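TRNA-splicing endonuclease (Sulfolobus tokodaii, PDB 2CV8) probably removes introns from precursor tRNA by cutting at both splice sites, leaving a 2',3'-cyclic phosphate on the 5' half and a 5'-hydroxyl on the 3' half. Local coordinates at residues Gly107-Ile119 and Glu124-Asn136. Sequence-based numbering, arbitrary orientation.
Sequences GIKYGADFAVYTI and EHAPYLVIALDEN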
loop_
_atom_site.group_PDB
_atom_site.type_symbol
_atom_site.label_atom_id
_atom_site.label_comp_id
_atom_site.label_asym_id
_atom_site.label_seq_id
_atom_site.Cartn_x
_atom_site.Cartn_y
_atom_site.Cartn_z
ATOM N N GLY B 107 -11.761 -7.664 10.451
ATOM C CA GLY B 107 -10.465 -8.170 10.041
ATOM C C GLY B 107 -9.393 -7.862 11.071
ATOM O O GLY B 107 -8.201 -7.991 10.788
ATOM N N ILE B 108 -9.813 -7.466 12.272
ATOM C CA ILE B 108 -8.877 -7.117 13.331
ATOM C C ILE B 108 -7.960 -8.262 13.783
ATOM O O ILE B 108 -6.766 -8.044 14.012
ATOM C CB ILE B 108 -9.630 -6.522 14.533
ATOM C CG1 ILE B 108 -10.387 -5.277 14.074
ATOM C CG2 ILE B 108 -8.651 -6.131 15.637
ATOM C CD1 ILE B 108 -11.148 -4.589 15.166
ATOM N N LYS B 109 -8.505 -9.472 13.908
ATOM C CA LYS B 109 -7.696 -10.629 14.302
ATOM C C LYS B 109 -6.472 -10.689 13.395
ATOM O O LYS B 109 -5.398 -11.120 13.801
ATOM C CB LYS B 109 -8.473 -11.940 14.121
ATOM C CG LYS B 109 -9.780 -12.056 14.894
ATOM C CD LYS B 109 -10.563 -13.289 14.444
ATOM C CE LYS B 109 -11.951 -13.332 15.081
ATOM N NZ LYS B 109 -12.818 -14.400 14.494
ATOM N N TYR B 110 -6.650 -10.247 12.156
ATOM C CA TYR B 110 -5.580 -10.280 11.172
ATOM C C TYR B 110 -4.868 -8.950 11.016
ATOM O O TYR B 110 -3.987 -8.814 10.170
ATOM C CB TYR B 110 -6.134 -10.725 9.818
ATOM C CG TYR B 110 -7.025 -11.940 9.907
ATOM C CD1 TYR B 110 -8.390 -11.815 10.174
ATOM C CD2 TYR B 110 -6.500 -13.219 9.746
ATOM C CE1 TYR B 110 -9.212 -12.941 10.277
ATOM C CE2 TYR B 110 -7.309 -14.351 9.848
ATOM C CZ TYR B 110 -8.660 -14.205 10.111
ATOM O OH TYR B 110 -9.451 -15.325 10.207
ATOM N N GLY B 111 -5.243 -7.967 11.826
ATOM C CA GLY B 111 -4.596 -6.669 11.735
ATOM C C GLY B 111 -5.030 -5.882 10.513
ATOM O O GLY B 111 -4.209 -5.322 9.786
ATOM N N ALA B 112 -6.335 -5.849 10.286
ATOM C CA ALA B 112 -6.918 -5.129 9.168
ATOM C C ALA B 112 -8.334 -4.747 9.573
ATOM O O ALA B 112 -8.817 -5.172 10.624
ATOM C CB ALA B 112 -6.948 -6.013 7.935
ATOM N N ASP B 113 -9.000 -3.947 8.749
ATOM C CA ASP B 113 -10.359 -3.530 9.057
ATOM C C ASP B 113 -11.360 -4.630 8.756
ATOM O O ASP B 113 -12.210 -4.947 9.583
ATOM C CB ASP B 113 -10.728 -2.277 8.267
ATOM C CG ASP B 113 -9.913 -1.073 8.680
ATOM O OD1 ASP B 113 -9.832 -0.808 9.906
ATOM O OD2 ASP B 113 -9.362 -0.391 7.780
ATOM N N PHE B 114 -11.253 -5.225 7.578
ATOM C CA PHE B 114 -12.195 -6.265 7.203
ATOM C C PHE B 114 -11.580 -7.556 6.697
ATOM O O PHE B 114 -10.437 -7.583 6.236
ATOM C CB PHE B 114 -13.140 -5.733 6.123
ATOM C CG PHE B 114 -13.797 -4.437 6.477
ATOM C CD1 PHE B 114 -13.561 -3.294 5.710
ATOM C CD2 PHE B 114 -14.666 -4.353 7.572
ATOM C CE1 PHE B 114 -14.183 -2.074 6.024
ATOM C CE2 PHE B 114 -15.294 -3.146 7.897
ATOM C CZ PHE B 114 -15.052 -2.006 7.124
ATOM N N ALA B 115 -12.367 -8.625 6.801
ATOM C CA ALA B 115 -11.997 -9.945 6.307
ATOM C C ALA B 115 -13.106 -10.239 5.296
ATOM O O ALA B 115 -14.196 -10.670 5.660
ATOM C CB ALA B 115 -12.013 -10.954 7.415
ATOM N N VAL B 116 -12.830 -9.974 4.026
ATOM C CA VAL B 116 -13.808 -10.169 2.973
ATOM C C VAL B 116 -13.790 -11.583 2.399
ATOM O O VAL B 116 -12.727 -12.127 2.095
ATOM C CB VAL B 116 -13.578 -9.150 1.848
ATOM C CG1 VAL B 116 -14.717 -9.184 0.873
ATOM C CG2 VAL B 116 -13.434 -7.760 2.439
ATOM N N TYR B 117 -14.981 -12.163 2.250
ATOM C CA TYR B 117 -15.155 -13.523 1.721
ATOM C C TYR B 117 -16.059 -13.623 0.488
ATOM O O TYR B 117 -17.064 -12.920 0.377
ATOM C CB TYR B 117 -15.805 -14.435 2.765
ATOM C CG TYR B 117 -15.016 -14.678 4.021
ATOM C CD1 TYR B 117 -14.864 -13.680 4.983
ATOM C CD2 TYR B 117 -14.416 -15.912 4.248
ATOM C CE1 TYR B 117 -14.132 -13.910 6.144
ATOM C CE2 TYR B 117 -13.681 -16.148 5.400
ATOM C CZ TYR B 117 -13.541 -15.141 6.341
ATOM O OH TYR B 117 -12.779 -15.357 7.456
ATOM N N THR B 118 -15.739 -14.553 -0.409
ATOM C CA THR B 118 -16.587 -14.814 -1.578
ATOM C C THR B 118 -17.246 -16.154 -1.253
ATOM O O THR B 118 -16.558 -17.156 -1.092
ATOM C CB THR B 118 -15.782 -14.987 -2.892
ATOM O OG1 THR B 118 -15.389 -13.705 -3.395
ATOM C CG2 THR B 118 -16.632 -15.702 -3.946
ATOM N N ILE B 119 -18.564 -16.173 -1.125
ATOM C CA ILE B 119 -19.264 -17.417 -0.809
ATOM C C ILE B 119 -20.466 -17.647 -1.716
ATOM O O ILE B 119 -20.897 -16.748 -2.439
ATOM C CB ILE B 119 -19.753 -17.458 0.679
ATOM C CG1 ILE B 119 -20.407 -16.130 1.056
ATOM C CG2 ILE B 119 -18.587 -17.739 1.626
ATOM C CD1 ILE B 119 -21.678 -15.793 0.291
ATOM N N GLU B 124 -17.011 -21.872 -0.191
ATOM C CA GLU B 124 -16.296 -21.065 0.785
ATOM C C GLU B 124 -14.922 -20.757 0.207
ATOM O O GLU B 124 -14.300 -21.622 -0.407
ATOM C CB GLU B 124 -16.139 -21.853 2.090
ATOM C CG GLU B 124 -15.654 -21.033 3.269
ATOM C CD GLU B 124 -16.701 -20.047 3.752
ATOM O OE1 GLU B 124 -17.787 -20.499 4.169
ATOM O OE2 GLU B 124 -16.441 -18.824 3.714
ATOM N N HIS B 125 -14.446 -19.531 0.395
ATOM C CA HIS B 125 -13.137 -19.137 -0.123
ATOM C C HIS B 125 -12.256 -18.519 0.965
ATOM O O HIS B 125 -12.726 -18.228 2.069
ATOM C CB HIS B 125 -13.299 -18.133 -1.276
ATOM C CG HIS B 125 -14.009 -18.683 -2.477
ATOM N ND1 HIS B 125 -14.330 -17.905 -3.570
ATOM C CD2 HIS B 125 -14.458 -19.929 -2.761
ATOM C CE1 HIS B 125 -14.945 -18.648 -4.472
ATOM N NE2 HIS B 125 -15.036 -19.880 -4.006
ATOM N N ALA B 126 -10.975 -18.334 0.648
ATOM C CA ALA B 126 -10.033 -17.734 1.585
ATOM C C ALA B 126 -10.405 -16.260 1.713
ATOM O O ALA B 126 -10.867 -15.644 0.758
ATOM C CB ALA B 126 -8.606 -17.882 1.081
ATOM N N PRO B 127 -10.186 -15.677 2.899
ATOM C CA PRO B 127 -10.479 -14.287 3.256
ATOM C C PRO B 127 -9.519 -13.231 2.733
ATOM O O PRO B 127 -8.312 -13.328 2.940
ATOM C CB PRO B 127 -10.469 -14.307 4.789
ATOM C CG PRO B 127 -10.418 -15.776 5.161
ATOM C CD PRO B 127 -9.645 -16.397 4.057
ATOM N N TYR B 128 -10.059 -12.220 2.063
ATOM C CA TYR B 128 -9.234 -11.125 1.575
ATOM C C TYR B 128 -9.249 -10.109 2.701
ATOM O O TYR B 128 -10.294 -9.828 3.272
ATOM C CB TYR B 128 -9.816 -10.507 0.298
ATOM C CG TYR B 128 -9.770 -11.448 -0.873
ATOM C CD1 TYR B 128 -10.878 -12.220 -1.221
ATOM C CD2 TYR B 128 -8.585 -11.639 -1.580
ATOM C CE1 TYR B 128 -10.804 -13.169 -2.245
ATOM C CE2 TYR B 128 -8.498 -12.584 -2.602
ATOM C CZ TYR B 128 -9.609 -13.347 -2.929
ATOM O OH TYR B 128 -9.522 -14.295 -3.926
ATOM N N LEU B 129 -8.090 -9.574 3.041
ATOM C CA LEU B 129 -7.998 -8.589 4.106
ATOM C C LEU B 129 -7.995 -7.194 3.513
ATOM O O LEU B 129 -7.209 -6.888 2.617
ATOM C CB LEU B 129 -6.726 -8.818 4.915
ATOM C CG LEU B 129 -6.841 -9.708 6.151
ATOM C CD1 LEU B 129 -7.909 -10.771 5.969
ATOM C CD2 LEU B 129 -5.487 -10.329 6.414
ATOM N N VAL B 130 -8.881 -6.344 4.012
ATOM C CA VAL B 130 -8.974 -4.990 3.499
ATOM C C VAL B 130 -8.781 -3.960 4.593
ATOM O O VAL B 130 -9.239 -4.129 5.725
ATOM C CB VAL B 130 -10.365 -4.714 2.818
ATOM C CG1 VAL B 130 -10.379 -3.328 2.194
ATOM C CG2 VAL B 130 -10.667 -5.760 1.751
ATOM N N ILE B 131 -8.094 -2.884 4.241
ATOM C CA ILE B 131 -7.864 -1.783 5.158
ATOM C C ILE B 131 -8.405 -0.545 4.476
ATOM O O ILE B 131 -7.907 -0.148 3.423
ATOM C CB ILE B 131 -6.371 -1.608 5.451
ATOM C CG1 ILE B 131 -5.932 -2.653 6.489
ATOM C CG2 ILE B 131 -6.098 -0.185 5.900
ATOM C CD1 ILE B 131 -4.459 -2.714 6.717
ATOM N N ALA B 132 -9.441 0.045 5.069
ATOM C CA ALA B 132 -10.062 1.239 4.510
ATOM C C ALA B 132 -9.207 2.481 4.753
ATOM O O ALA B 132 -8.621 2.652 5.825
ATOM C CB ALA B 132 -11.446 1.431 5.105
ATOM N N LEU B 133 -9.148 3.349 3.748
ATOM C CA LEU B 133 -8.359 4.558 3.847
ATOM C C LEU B 133 -9.022 5.761 3.199
ATOM O O LEU B 133 -9.815 5.634 2.265
ATOM C CB LEU B 133 -6.988 4.328 3.212
ATOM C CG LEU B 133 -5.793 4.615 4.111
ATOM C CD1 LEU B 133 -5.956 3.920 5.470
ATOM C CD2 LEU B 133 -4.541 4.159 3.408
ATOM N N ASP B 134 -8.681 6.929 3.725
ATOM C CA ASP B 134 -9.182 8.199 3.234
ATOM C C ASP B 134 -8.130 8.601 2.201
ATOM O O ASP B 134 -6.952 8.749 2.519
ATOM C CB ASP B 134 -9.283 9.158 4.422
ATOM C CG ASP B 134 -9.447 10.604 4.016
ATOM O OD1 ASP B 134 -9.881 10.897 2.877
ATOM O OD2 ASP B 134 -9.142 11.461 4.872
ATOM N N GLU B 135 -8.547 8.664 0.939
ATOM C CA GLU B 135 -7.633 8.975 -0.155
ATOM C C GLU B 135 -6.620 10.066 0.160
ATOM O O GLU B 135 -5.470 10.004 -0.284
ATOM C CB GLU B 135 -8.415 9.355 -1.415
ATOM C CG GLU B 135 -9.257 10.619 -1.281
ATOM C CD GLU B 135 -10.061 10.932 -2.539
ATOM O OE1 GLU B 135 -10.849 11.903 -2.511
ATOM O OE2 GLU B 135 -9.903 10.211 -3.550
ATOM N N ASN B 136 -7.034 11.051 0.948
ATOM C CA ASN B 136 -6.157 12.164 1.272
ATOM C C ASN B 136 -5.245 11.948 2.467
ATOM O O ASN B 136 -4.134 12.480 2.504
ATOM C CB ASN B 136 -7.010 13.408 1.464
ATOM C CG ASN B 136 -8.064 13.534 0.393
ATOM O OD1 ASN B 136 -7.742 13.609 -0.800
ATOM N ND2 ASN B 136 -9.336 13.531 0.803
HETATM O O HOH W 1 -12.616 -15.219 -0.965
#
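Pro127 lies over one face of the Tyr117 ring, its CB 3.9 Å from the ring centroid and 24° off the normal, a CH-pi contact offset toward the hydroxyl end. Tyr117 CG stands anti to its carbonyl carbon (chi1 -64°), which carries the phenol across to the proline. Over one face of the His125 imidazole sits Thr118 O, while Thr118 CG2 approaches ND1; this histidine is poorly ordered. An alanine in place of Tyr117 lacks the phenol, and Pro127 would probably be left without its aromatic partner, with a gap opened beside it. Further along, backbone hydrogen bonds pair Phe114 with Val130 (Phe114 N to Val130 O, 2.9 Å) and Val116 with Tyr128. Asp113 N also reaches Val130 O, weakly at 126°, which defines a classic beta bulge. Asp113 OD2 spends its anti lone pair on Ala132 N (2.7 Å) and also forms a salt bridge with Arg86. On the face shared by Phe114, Val116 CG2 meets Val130 CG2, and helix 87-99 packs on Phe114 and Val116 through Val93 and Leu97; Leu129 CD2 meets Tyr110 CB on the other. The antiparallel hairpin belongs to the mixed sheet of the endonuclease's catalytic C-terminal domain, and carries Tyr117 and His125 of the predicted catalytic triad with Lys156.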